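Local coordinates for uncharacterized protein (Archaeoglobus fulgidus, PDB 3LOT) that probably cleaves 3-keto-5-aminohexanoate as a zinc-dependent beta-keto acid cleavage enzyme built on a TIM barrel, at residues V7-C12 with R293-D298; A46-I51 with D80-V85; L199-G204 with Y232-V237; F242-G247 with V257-E262. One frame throughout, in Å; residues are numbered along the deposited sequence. Where two conformers were deposited one is given.

Interaction 1. Residues V7-C12 with R293-D298; sequences VVIVTC and RPATPD
With chi1 at 178°, V7 sets its two methyls to different tasks against the strand of R293: CG1, opposite the backbone N, drops onto A295, while CG2, beside that N, turns to the R293 side chain. R293 starts from the cramped torsion between its own N and carbonyl carbon and then runs extended from CG to NE, so its side chain lies alongside V7, both pointing the same way. CG2 of V7 consequently sits over one face of the guanidinium, offset toward its rim, 3.5 Å from NH2 of R293. CG1 of V7 comes within 3.5 Å of CB of A295, tighter than usual for two methyl carbons, and CG1 of I9 reaches the same CB from further along the strand.

Two backbone bonds define the parallel pairing. N of V8 gives a nearly straight bond to O of R293 (2.9 Å, 175°). N of A295 returns one to O of V8 at 2.8 Å, its donor standing 40° out of the carbonyl plane. Past this point the strands part and a water takes over, accepting from N of V10 at 3.0 Å and donating to O of A295 at 2.7 Å.

E299 lies in the helix that follows and forms a salt bridge with NH1 of R293, whereas the bond from that same nitrogen to O of P294 is weak. The charge of the guanidinium is thus probably balanced by E299 while V7 shields part of a face, a mixed polar and apolar edge where the short strand 293-294 adds onto strand 7-13 of the barrel.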
loop_
_atom_site.group_PDB
_atom_site.type_symbol
_atom_site.label_atom_id
_atom_site.label_comp_id
_atom_site.label_asym_id
_atom_site.label_seq_id
_atom_site.Cartn_x
_atom_site.Cartn_y
_atom_site.Cartn_z
ATOM N N VAL D 7 1.536 26.296 -4.889
ATOM C CA VAL D 7 1.259 26.599 -6.278
ATOM C C VAL D 7 1.071 25.287 -7.053
ATOM O O VAL D 7 1.982 24.439 -7.080
ATOM C CB VAL D 7 2.377 27.447 -6.943
ATOM C CG1 VAL D 7 2.034 27.676 -8.432
ATOM C CG2 VAL D 7 2.569 28.795 -6.215
ATOM N N VAL D 8 -0.092 25.179 -7.705
ATOM C CA VAL D 8 -0.515 23.995 -8.438
ATOM C C VAL D 8 -0.570 24.367 -9.918
ATOM O O VAL D 8 -1.229 25.368 -10.286
ATOM C CB VAL D 8 -1.930 23.502 -7.986
ATOM C CG1 VAL D 8 -2.433 22.312 -8.850
ATOM C CG2 VAL D 8 -1.915 23.114 -6.560
ATOM N N ILE D 9 0.128 23.585 -10.756
ATOM C CA ILE D 9 -0.017 23.677 -12.220
ATOM C C ILE D 9 -1.325 22.997 -12.641
ATOM O O ILE D 9 -1.500 21.810 -12.425
ATOM C CB ILE D 9 1.178 23.038 -12.980
ATOM C CG1 ILE D 9 2.495 23.702 -12.549
ATOM C CG2 ILE D 9 0.955 23.122 -14.513
ATOM C CD1 ILE D 9 3.769 23.114 -13.245
ATOM N N VAL D 10 -2.277 23.771 -13.144
ATOM C CA VAL D 10 -3.468 23.248 -13.787
ATOM C C VAL D 10 -3.300 23.232 -15.322
ATOM O O VAL D 10 -3.136 24.311 -15.967
ATOM C CB VAL D 10 -4.693 24.060 -13.402
ATOM C CG1 VAL D 10 -5.975 23.372 -13.972
ATOM C CG2 VAL D 10 -4.825 24.166 -11.848
ATOM N N THR D 11 -3.328 22.029 -15.908
ATOM C CA THR D 11 -3.214 21.862 -17.352
ATOM C C THR D 11 -4.581 21.651 -17.922
ATOM O O THR D 11 -5.397 20.933 -17.322
ATOM C CB THR D 11 -2.333 20.665 -17.734
ATOM O OG1 THR D 11 -1.002 20.913 -17.271
ATOM C CG2 THR D 11 -2.337 20.500 -19.274
ATOM N N CYS D 12 -4.893 22.293 -19.048
ATOM C CA CYS D 12 -6.181 21.991 -19.688
ATOM C C CYS D 12 -5.997 21.294 -21.033
ATOM O O CYS D 12 -5.404 21.864 -21.932
ATOM C CB CYS D 12 -7.069 23.222 -19.814
ATOM S SG CYS D 12 -8.785 22.747 -20.228
ATOM N N ARG D 293 -3.059 27.874 -5.101
ATOM C CA ARG D 293 -3.483 28.699 -6.240
ATOM C C ARG D 293 -2.913 28.150 -7.530
ATOM O O ARG D 293 -1.894 27.443 -7.506
ATOM C CB ARG D 293 -3.062 30.156 -6.038
ATOM C CG ARG D 293 -1.569 30.376 -6.041
ATOM C CD ARG D 293 -1.224 31.883 -6.060
ATOM N NE ARG D 293 0.214 32.041 -6.053
ATOM C CZ ARG D 293 0.989 32.006 -7.131
ATOM N NH1 ARG D 293 0.489 31.807 -8.349
ATOM N NH2 ARG D 293 2.295 32.148 -6.981
ATOM N N PRO D 294 -3.570 28.441 -8.650
ATOM C CA PRO D 294 -3.060 28.009 -9.952
ATOM C C PRO D 294 -1.760 28.744 -10.328
ATOM O O PRO D 294 -1.614 29.932 -9.975
ATOM C CB PRO D 294 -4.201 28.350 -10.938
ATOM C CG PRO D 294 -4.996 29.425 -10.272
ATOM C CD PRO D 294 -4.869 29.132 -8.757
ATOM N N ALA D 295 -0.828 28.027 -10.969
ATOM C CA ALA D 295 0.385 28.621 -11.484
ATOM C C ALA D 295 0.041 29.445 -12.714
ATOM O O ALA D 295 -0.723 29.027 -13.574
ATOM C CB ALA D 295 1.441 27.547 -11.849
ATOM N N THR D 296 0.652 30.606 -12.805
ATOM C CA THR D 296 0.654 31.388 -14.038
ATOM C C THR D 296 1.512 30.703 -15.121
ATOM O O THR D 296 2.300 29.819 -14.815
ATOM C CB THR D 296 1.242 32.781 -13.801
ATOM O OG1 THR D 296 2.613 32.657 -13.479
ATOM C CG2 THR D 296 0.523 33.560 -12.686
ATOM N N PRO D 297 1.353 31.098 -16.405
ATOM C CA PRO D 297 2.206 30.437 -17.391
ATOM C C PRO D 297 3.693 30.614 -17.099
ATOM O O PRO D 297 4.470 29.643 -17.198
ATOM C CB PRO D 297 1.767 31.092 -18.698
ATOM C CG PRO D 297 0.274 31.297 -18.447
ATOM C CD PRO D 297 0.239 31.817 -17.058
ATOM N N ASP D 298 4.100 31.800 -16.668
ATOM C CA ASP D 298 5.530 31.990 -16.411
ATOM C C ASP D 298 6.030 31.171 -15.208
ATOM O O ASP D 298 7.180 30.694 -15.199
ATOM C CB ASP D 298 5.889 33.458 -16.303
ATOM C CG ASP D 298 5.968 34.140 -17.689
ATOM O OD1 ASP D 298 6.103 33.443 -18.775
ATOM O OD2 ASP D 298 5.877 35.399 -17.689
HETATM O O HOH W 1 -2.244 26.769 -13.536
#

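Interaction 2. Residues A46-I51 with D80-V85; sequences AGMVHI and DVVINV. With ZN (zinc ion), chain P.
H50 meets N84 through its ring nitrogen ND1, which donates to OD1 of N84 at 3.0 Å, while NE2 on the other side of the ring binds the zinc ion at 2.4 Å. The amide oxygen lies close to the imidazole plane, yet the two groups are turned almost perpendicular, 89° apart, and the donor stands well above the amide's carbonyl plane. The bond is also bent at the hydrogen, with an N-H...O angle of 142°. A second, weak bond runs from ND1 to O of N84.

Both side chains rise on one face of the sheet with CG opposite the backbone N (chi1 179° for H50), which brings amide and imidazole together above paired residues. M48, a selenomethionine modelled in two conformers, lies on the same face, so the detail of its packing there is doubtful. On the opposite face CG1 of I51 touches CG2 of I83. Just before strand 82-85, CG2 of V81 meets CG1 of V49 at 3.8 Å, the two side chains crossing at about a right angle.

Behind these side chains, 48-54 and 82-85 pair as adjacent parallel strands of the TIM barrel, the first carrying a zinc ligand. N of V49 bonds to O of V82, N of N84 to O of V49 (2.8 Å) and N of I51 to O of N84 (2.8 Å); N of V82 reaches O of G47 at 3.2 Å. Further out, H52 and E262 join H50 on the metal, and E172 makes a weak bond to ND2 of N84.

With ND1 donating, H50 offers NE2 to the zinc ion, so N84 acts as a second-shell residue that restrains the ring's rotation and may modestly strengthen NE2 as a zinc ligand.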
loop_
_atom_site.group_PDB
_atom_site.type_symbol
_atom_site.label_atom_id
_atom_site.label_comp_id
_atom_site.label_asym_id
_atom_site.label_seq_id
_atom_site.Cartn_x
_atom_site.Cartn_y
_atom_site.Cartn_z
ATOM N N ALA D 46 -5.635 27.985 -16.334
ATOM C CA ALA D 46 -4.752 26.951 -16.888
ATOM C C ALA D 46 -3.456 27.567 -17.330
ATOM O O ALA D 46 -3.382 28.303 -18.339
ATOM C CB ALA D 46 -5.386 26.210 -18.070
ATOM N N GLY D 47 -2.411 27.238 -16.596
ATOM C CA GLY D 47 -1.102 27.736 -16.921
ATOM C C GLY D 47 -0.509 27.020 -18.122
ATOM O O GLY D 47 0.457 27.534 -18.729
HETATM N N MSE D 48 -1.062 25.838 -18.419
HETATM C CA MSE D 48 -0.667 25.012 -19.564
HETATM C C MSE D 48 -1.905 24.456 -20.289
HETATM O O MSE D 48 -2.890 24.052 -19.661
HETATM C CB MSE D 48 0.236 23.854 -19.112
HETATM C CG MSE D 48 0.989 23.149 -20.268
HETATM SE SE MSE D 48 2.615 22.137 -19.773
HETATM C CE MSE D 48 2.053 21.203 -18.138
ATOM N N VAL D 49 -1.826 24.447 -21.618
ATOM C CA VAL D 49 -2.817 23.819 -22.451
ATOM C C VAL D 49 -2.181 22.686 -23.253
ATOM O O VAL D 49 -1.042 22.794 -23.742
ATOM C CB VAL D 49 -3.535 24.819 -23.389
ATOM C CG1 VAL D 49 -4.335 25.762 -22.581
ATOM C CG2 VAL D 49 -2.594 25.543 -24.321
ATOM N N HIS D 50 -2.937 21.606 -23.391
ATOM C CA HIS D 50 -2.485 20.454 -24.145
ATOM C C HIS D 50 -3.262 20.316 -25.449
ATOM O O HIS D 50 -4.462 20.244 -25.418
ATOM C CB HIS D 50 -2.614 19.221 -23.278
ATOM C CG HIS D 50 -2.193 17.982 -23.961
ATOM N ND1 HIS D 50 -0.917 17.801 -24.451
ATOM C CD2 HIS D 50 -2.888 16.861 -24.276
ATOM C CE1 HIS D 50 -0.840 16.610 -25.013
ATOM N NE2 HIS D 50 -2.010 16.015 -24.895
ATOM N N ILE D 51 -2.540 20.316 -26.574
ATOM C CA ILE D 51 -3.123 20.481 -27.914
ATOM C C ILE D 51 -2.971 19.226 -28.805
ATOM O O ILE D 51 -1.858 18.691 -28.946
ATOM C CB ILE D 51 -2.500 21.723 -28.651
ATOM C CG1 ILE D 51 -2.780 23.033 -27.864
ATOM C CG2 ILE D 51 -2.982 21.830 -30.120
ATOM C CD1 ILE D 51 -4.245 23.306 -27.484
ATOM N N ASP D 80 0.096 33.984 -23.319
ATOM C CA ASP D 80 1.417 33.479 -22.915
ATOM C C ASP D 80 1.373 32.056 -22.323
ATOM O O ASP D 80 2.372 31.542 -21.840
ATOM C CB ASP D 80 2.163 34.463 -21.983
ATOM C CG ASP D 80 1.540 34.613 -20.616
ATOM O OD1 ASP D 80 0.395 34.182 -20.426
ATOM O OD2 ASP D 80 2.208 35.196 -19.706
ATOM N N VAL D 81 0.203 31.442 -22.359
ATOM C CA VAL D 81 0.045 30.069 -21.907
ATOM C C VAL D 81 1.115 29.147 -22.466
ATOM O O VAL D 81 1.552 29.309 -23.622
ATOM C CB VAL D 81 -1.357 29.516 -22.298
ATOM C CG1 VAL D 81 -1.460 29.290 -23.811
ATOM C CG2 VAL D 81 -1.679 28.239 -21.498
ATOM N N VAL D 82 1.556 28.185 -21.647
ATOM C CA VAL D 82 2.473 27.153 -22.122
ATOM C C VAL D 82 1.691 26.174 -23.035
ATOM O O VAL D 82 0.642 25.639 -22.662
ATOM C CB VAL D 82 3.197 26.411 -20.950
ATOM C CG1 VAL D 82 4.136 25.318 -21.472
ATOM C CG2 VAL D 82 4.015 27.421 -20.080
ATOM N N ILE D 83 2.181 26.017 -24.259
ATOM C CA ILE D 83 1.514 25.203 -25.273
ATOM C C ILE D 83 2.216 23.855 -25.361
ATOM O O ILE D 83 3.373 23.736 -25.852
ATOM C CB ILE D 83 1.511 25.902 -26.660
ATOM C CG1 ILE D 83 0.840 27.303 -26.569
ATOM C CG2 ILE D 83 0.866 24.944 -27.675
ATOM C CD1 ILE D 83 1.108 28.252 -27.755
ATOM N N ASN D 84 1.568 22.861 -24.787
ATOM C CA ASN D 84 2.055 21.473 -24.751
ATOM C C ASN D 84 1.425 20.727 -25.925
ATOM O O ASN D 84 0.195 20.617 -25.987
ATOM C CB ASN D 84 1.601 20.853 -23.410
ATOM C CG ASN D 84 1.998 19.367 -23.239
ATOM O OD1 ASN D 84 1.913 18.591 -24.177
ATOM N ND2 ASN D 84 2.357 18.964 -22.001
ATOM N N VAL D 85 2.264 20.176 -26.798
ATOM C CA VAL D 85 1.813 19.476 -28.002
ATOM C C VAL D 85 1.858 17.940 -27.828
ATOM O O VAL D 85 2.784 17.403 -27.234
ATOM C CB VAL D 85 2.710 19.892 -29.176
ATOM C CG1 VAL D 85 2.229 19.285 -30.462
ATOM C CG2 VAL D 85 2.740 21.405 -29.256
HETATM ZN ZN ZN P . -3.419 14.091 -25.374
#

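Interaction 3. Residues L199-G204 with Y232-V237; sequences LQFIHG and YTWSLV
F201 lays CE2 over one face of the W234 indole, toward its rim: this atom of F201 stands 3.2 Å above the indole plane, and CD2 of F201 lies 3.4 Å from CE3 of W234. The F201 ring and the six-membered ring of W234 differ by 30° in plane and have centroids 5.3 Å apart, so this is a displaced pair with little overlap. W234 takes the torsion between its N and carbonyl carbon (chi1 63°), which raises the indole into the path of F201. CG of L199 packs on CD2 of Y232 at 3.8 Å, and CD1 of L236 touches CD2 of H203.

The other face is partly polar. OG of S235 donates to OE1 of Q200 at 2.9 Å, tilted 22° from the amide's carbonyl plane, and NE2 of Q200 bonds to E174. V237 and I202 lie beside them, CB of V237 being 4.1 Å from CG2 of I202.

Five backbone hydrogen bonds, each 2.9 Å between N and O, run from L199 N with T233 O to H203 N with V237 O. Y232, H203 and L236 touch helix 213-226, and W234 and L236 touch helix 243-252, whereas Q200 and S235 meet R258: a parallel beta-alpha-beta unit of a TIM barrel, the face with Q200 and S235, shared with I202 and V237, turned inward.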
loop_
_atom_site.group_PDB
_atom_site.type_symbol
_atom_site.label_atom_id
_atom_site.label_comp_id
_atom_site.label_asym_id
_atom_site.label_seq_id
_atom_site.Cartn_x
_atom_site.Cartn_y
_atom_site.Cartn_z
ATOM N N LEU D 199 6.402 13.795 -15.098
ATOM C CA LEU D 199 5.544 12.625 -15.343
ATOM C C LEU D 199 4.073 13.008 -15.273
ATOM O O LEU D 199 3.657 13.833 -14.474
ATOM C CB LEU D 199 5.759 11.489 -14.291
ATOM C CG LEU D 199 7.117 10.892 -13.881
ATOM C CD1 LEU D 199 7.011 9.389 -13.483
ATOM C CD2 LEU D 199 8.160 11.066 -14.915
ATOM N N GLN D 200 3.262 12.336 -16.058
ATOM C CA GLN D 200 1.851 12.455 -15.923
ATOM C C GLN D 200 1.235 11.064 -15.794
ATOM O O GLN D 200 1.505 10.162 -16.588
ATOM C CB GLN D 200 1.319 13.194 -17.107
ATOM C CG GLN D 200 -0.184 13.409 -17.111
ATOM C CD GLN D 200 -0.493 14.777 -17.614
ATOM O OE1 GLN D 200 -0.961 15.619 -16.872
ATOM N NE2 GLN D 200 -0.145 15.034 -18.874
ATOM N N PHE D 201 0.448 10.893 -14.764
ATOM C CA PHE D 201 -0.146 9.617 -14.465
ATOM C C PHE D 201 -1.554 9.665 -15.050
ATOM O O PHE D 201 -2.288 10.610 -14.748
ATOM C CB PHE D 201 -0.219 9.428 -12.965
ATOM C CG PHE D 201 1.119 9.473 -12.251
ATOM C CD1 PHE D 201 2.259 8.964 -12.816
ATOM C CD2 PHE D 201 1.193 9.951 -10.946
ATOM C CE1 PHE D 201 3.452 8.955 -12.102
ATOM C CE2 PHE D 201 2.399 9.949 -10.254
ATOM C CZ PHE D 201 3.518 9.465 -10.843
ATOM N N ILE D 202 -1.896 8.716 -15.929
ATOM C CA ILE D 202 -3.193 8.710 -16.631
ATOM C C ILE D 202 -4.012 7.488 -16.210
ATOM O O ILE D 202 -3.606 6.329 -16.405
ATOM C CB ILE D 202 -3.031 8.756 -18.142
ATOM C CG1 ILE D 202 -2.116 9.970 -18.528
ATOM C CG2 ILE D 202 -4.406 8.871 -18.838
ATOM C CD1 ILE D 202 -2.145 10.377 -20.019
ATOM N N HIS D 203 -5.166 7.755 -15.633
ATOM C CA HIS D 203 -5.977 6.716 -14.983
ATOM C C HIS D 203 -7.288 6.539 -15.699
ATOM O O HIS D 203 -7.998 7.517 -15.946
ATOM C CB HIS D 203 -6.193 7.102 -13.498
ATOM C CG HIS D 203 -4.950 6.947 -12.659
ATOM N ND1 HIS D 203 -4.718 5.843 -11.861
ATOM C CD2 HIS D 203 -3.859 7.740 -12.526
ATOM C CE1 HIS D 203 -3.549 5.972 -11.260
ATOM N NE2 HIS D 203 -2.994 7.107 -11.663
ATOM N N GLY D 204 -7.616 5.293 -16.004
ATOM C CA GLY D 204 -8.928 4.915 -16.475
ATOM C C GLY D 204 -9.002 4.509 -17.937
ATOM O O GLY D 204 -10.081 4.404 -18.472
ATOM N N TYR D 232 11.776 14.222 -9.809
ATOM C CA TYR D 232 10.635 14.418 -10.729
ATOM C C TYR D 232 9.539 15.292 -10.149
ATOM O O TYR D 232 9.483 15.492 -8.947
ATOM C CB TYR D 232 10.038 13.092 -11.195
ATOM C CG TYR D 232 9.102 12.437 -10.199
ATOM C CD1 TYR D 232 9.597 11.829 -9.033
ATOM C CD2 TYR D 232 7.739 12.393 -10.422
ATOM C CE1 TYR D 232 8.752 11.221 -8.135
ATOM C CE2 TYR D 232 6.868 11.780 -9.507
ATOM C CZ TYR D 232 7.385 11.200 -8.364
ATOM O OH TYR D 232 6.556 10.615 -7.433
ATOM N N THR D 233 8.701 15.836 -11.036
ATOM C CA THR D 233 7.398 16.389 -10.659
ATOM C C THR D 233 6.315 15.634 -11.454
ATOM O O THR D 233 6.604 14.969 -12.458
ATOM C CB THR D 233 7.295 17.922 -10.875
ATOM O OG1 THR D 233 7.207 18.219 -12.275
ATOM C CG2 THR D 233 8.486 18.650 -10.248
ATOM N N TRP D 234 5.079 15.713 -10.995
ATOM C CA TRP D 234 4.007 14.922 -11.605
ATOM C C TRP D 234 2.663 15.628 -11.640
ATOM O O TRP D 234 2.358 16.486 -10.814
ATOM C CB TRP D 234 3.856 13.569 -10.906
ATOM C CG TRP D 234 3.451 13.661 -9.456
ATOM C CD1 TRP D 234 4.250 13.977 -8.397
ATOM C CD2 TRP D 234 2.153 13.402 -8.916
ATOM N NE1 TRP D 234 3.515 13.965 -7.226
ATOM C CE2 TRP D 234 2.231 13.588 -7.520
ATOM C CE3 TRP D 234 0.944 13.038 -9.476
ATOM C CZ2 TRP D 234 1.123 13.456 -6.685
ATOM C CZ3 TRP D 234 -0.131 12.829 -8.647
ATOM C CH2 TRP D 234 -0.033 13.066 -7.253
ATOM N N SER D 235 1.889 15.237 -12.637
ATOM C CA SER D 235 0.510 15.636 -12.826
ATOM C C SER D 235 -0.294 14.369 -12.972
ATOM O O SER D 235 0.243 13.265 -13.165
ATOM C CB SER D 235 0.403 16.491 -14.108
ATOM O OG SER D 235 -0.920 16.985 -14.339
ATOM N N LEU D 236 -1.594 14.509 -12.926
ATOM C CA LEU D 236 -2.510 13.380 -13.056
ATOM C C LEU D 236 -3.745 13.733 -13.885
ATOM O O LEU D 236 -4.184 14.905 -13.880
ATOM C CB LEU D 236 -2.934 12.918 -11.682
ATOM C CG LEU D 236 -4.008 11.825 -11.544
ATOM C CD1 LEU D 236 -3.763 10.981 -10.286
ATOM C CD2 LEU D 236 -5.407 12.433 -11.585
ATOM N N VAL D 237 -4.234 12.722 -14.610
ATOM C CA VAL D 237 -5.484 12.700 -15.371
ATOM C C VAL D 237 -6.380 11.590 -14.825
ATOM O O VAL D 237 -5.983 10.413 -14.785
ATOM C CB VAL D 237 -5.253 12.335 -16.843
ATOM C CG1 VAL D 237 -6.611 12.234 -17.595
ATOM C CG2 VAL D 237 -4.315 13.356 -17.511
#

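Interaction 4. Residues F242-G247 with V257-E262; sequences FQMPLG and VRVGLE. With ZN (zinc ion), chain P.
G247 and V257 make one of two patches of direct packing in this contact, CG2 of V257 lying 3.6 Å from the bare CA of the glycine. V257 points this methyl at the helix because chi1 of 58° places CG2 opposite its backbone N, and the CA atoms of G247 and V257 are 5.4 Å apart. The second and larger patch is Q243 along V259 and G260. Its side chain extends from CG outward across V259, with CD beside CB of that valine, and lays OE1 over the V259-G260 backbone; OE1 of Q243 is 3.5 Å from CA of V259.

Elsewhere the fit is sparser. CE of the selenomethionine M244 reaches CG1 of V259 only at 4.2 Å, an ordinary apolar touch. Between the two backbones, where they do not meet directly, a water lies within 2.9 Å of O of Q243 and 2.8 Å of O of R258.

R258 turns away from the helix, toward the metal. Its NH2 forms salt bridges with OE2 of E262 (3.3 Å) and with D263, and that same OE2 binds the zinc ion at 2.1 Å alongside H50 and H52.

The axes of helix segment 243-247 and strand segment 257-259 are 174° apart, as for the returning helix of a beta-alpha-beta unit. Helix 276-289 packs against Q243, M244, V257 and V259, while strands 7-13 and 232-238 flank strand 256-259.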
loop_
_atom_site.group_PDB
_atom_site.type_symbol
_atom_site.label_atom_id
_atom_site.label_comp_id
_atom_site.label_asym_id
_atom_site.label_seq_id
_atom_site.Cartn_x
_atom_site.Cartn_y
_atom_site.Cartn_z
ATOM N N PHE D 242 -14.044 10.578 -13.157
ATOM C CA PHE D 242 -13.001 10.553 -12.137
ATOM C C PHE D 242 -12.084 11.747 -12.237
ATOM O O PHE D 242 -11.167 11.897 -11.424
ATOM C CB PHE D 242 -12.197 9.227 -12.217
ATOM C CG PHE D 242 -13.053 8.034 -11.935
ATOM C CD1 PHE D 242 -13.396 7.716 -10.659
ATOM C CD2 PHE D 242 -13.604 7.315 -12.966
ATOM C CE1 PHE D 242 -14.211 6.638 -10.417
ATOM C CE2 PHE D 242 -14.408 6.248 -12.723
ATOM C CZ PHE D 242 -14.727 5.923 -11.441
ATOM N N GLN D 243 -12.365 12.623 -13.204
ATOM C CA GLN D 243 -11.554 13.803 -13.480
ATOM C C GLN D 243 -11.403 14.684 -12.236
ATOM O O GLN D 243 -10.287 15.028 -11.855
ATOM C CB GLN D 243 -12.136 14.619 -14.641
ATOM C CG GLN D 243 -11.348 15.903 -14.966
ATOM C CD GLN D 243 -11.862 16.600 -16.219
ATOM O OE1 GLN D 243 -11.261 16.501 -17.291
ATOM N NE2 GLN D 243 -13.007 17.214 -16.104
HETATM N N MSE D 244 -12.515 15.048 -11.613
HETATM C CA MSE D 244 -12.444 15.999 -10.483
HETATM C C MSE D 244 -11.998 15.318 -9.175
HETATM O O MSE D 244 -11.130 15.844 -8.469
HETATM C CB MSE D 244 -13.737 16.789 -10.341
HETATM C CG MSE D 244 -14.074 17.708 -11.517
HETATM SE SE MSE D 244 -12.787 19.129 -11.747
HETATM C CE MSE D 244 -13.359 19.700 -13.556
ATOM N N PRO D 245 -12.565 14.142 -8.834
ATOM C CA PRO D 245 -12.160 13.448 -7.596
ATOM C C PRO D 245 -10.658 13.081 -7.569
ATOM O O PRO D 245 -9.913 13.418 -6.594
ATOM C CB PRO D 245 -13.031 12.173 -7.596
ATOM C CG PRO D 245 -14.180 12.517 -8.392
ATOM C CD PRO D 245 -13.675 13.445 -9.493
ATOM N N LEU D 246 -10.187 12.460 -8.640
ATOM C CA LEU D 246 -8.785 12.065 -8.679
ATOM C C LEU D 246 -7.875 13.288 -8.876
ATOM O O LEU D 246 -6.772 13.347 -8.339
ATOM C CB LEU D 246 -8.543 10.999 -9.750
ATOM C CG LEU D 246 -9.369 9.740 -9.592
ATOM C CD1 LEU D 246 -8.889 8.658 -10.560
ATOM C CD2 LEU D 246 -9.256 9.246 -8.155
ATOM N N GLY D 247 -8.336 14.278 -9.624
ATOM C CA GLY D 247 -7.560 15.501 -9.709
ATOM C C GLY D 247 -7.360 16.191 -8.362
ATOM O O GLY D 247 -6.279 16.684 -8.068
ATOM N N VAL D 257 -2.449 18.891 -11.612
ATOM C CA VAL D 257 -3.670 18.353 -12.131
ATOM C C VAL D 257 -3.946 18.802 -13.580
ATOM O O VAL D 257 -3.613 19.929 -13.993
ATOM C CB VAL D 257 -4.822 18.722 -11.217
ATOM C CG1 VAL D 257 -4.936 20.287 -11.057
ATOM C CG2 VAL D 257 -6.128 18.118 -11.742
ATOM N N ARG D 258 -4.537 17.885 -14.343
ATOM C CA ARG D 258 -4.996 18.129 -15.704
ATOM C C ARG D 258 -6.483 17.863 -15.758
ATOM O O ARG D 258 -6.978 16.866 -15.148
ATOM C CB ARG D 258 -4.285 17.216 -16.704
ATOM C CG ARG D 258 -4.804 17.293 -18.125
ATOM C CD ARG D 258 -3.874 16.615 -19.124
ATOM N NE ARG D 258 -4.571 15.632 -19.939
ATOM C CZ ARG D 258 -4.019 14.958 -20.931
ATOM N NH1 ARG D 258 -2.746 15.179 -21.311
ATOM N NH2 ARG D 258 -4.742 14.071 -21.581
ATOM N N VAL D 259 -7.185 18.773 -16.436
ATOM C CA VAL D 259 -8.616 18.675 -16.673
ATOM C C VAL D 259 -8.797 18.913 -18.187
ATOM O O VAL D 259 -7.820 18.973 -18.940
ATOM C CB VAL D 259 -9.415 19.684 -15.824
ATOM C CG1 VAL D 259 -9.228 19.403 -14.341
ATOM C CG2 VAL D 259 -9.038 21.180 -16.163
ATOM N N GLY D 260 -10.025 18.980 -18.655
ATOM C CA GLY D 260 -10.223 19.327 -20.058
ATOM C C GLY D 260 -11.087 18.320 -20.775
ATOM O O GLY D 260 -11.207 17.163 -20.325
ATOM N N LEU D 261 -11.693 18.790 -21.864
ATOM C CA LEU D 261 -12.646 18.015 -22.675
ATOM C C LEU D 261 -11.979 16.870 -23.379
ATOM O O LEU D 261 -12.633 15.930 -23.764
ATOM C CB LEU D 261 -13.384 18.896 -23.695
ATOM C CG LEU D 261 -14.240 20.047 -23.149
ATOM C CD1 LEU D 261 -15.109 20.666 -24.256
ATOM C CD2 LEU D 261 -15.099 19.582 -22.074
ATOM N N GLU D 262 -10.656 16.917 -23.533
ATOM C CA GLU D 262 -9.963 15.728 -23.982
ATOM C C GLU D 262 -10.201 14.468 -23.115
ATOM O O GLU D 262 -10.287 13.354 -23.670
ATOM C CB GLU D 262 -8.471 16.013 -24.135
ATOM C CG GLU D 262 -7.599 14.762 -24.169
ATOM C CD GLU D 262 -6.193 15.077 -24.680
ATOM O OE1 GLU D 262 -5.850 16.247 -25.002
ATOM O OE2 GLU D 262 -5.469 14.101 -24.757
HETATM ZN ZN ZN P . -3.419 14.091 -25.374
HETATM O O HOH W 2 -7.933 14.743 -13.576
#

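All four contacts belong to one TIM barrel and share its curled sheet. Interaction 1 spans nearly the whole chain, and the other three follow one another between its two ends: 2, then 3, then 4. Strand 7-13 hydrogen-bonds to strand 48-54 of interaction 2 and to strand 256-259 of interaction 4, thereby joining early and late parts of the barrel; strand 256-259 also pairs with strand 232-238 of interaction 3. Centres of interactions 3 and 4 are 11 Å apart, while those of 2 and 4 are 15 Å apart, yet H50 and E262 from the latter two converge on one zinc ion. The metal site therefore depends on distant sequence segments that barrel closure brings together.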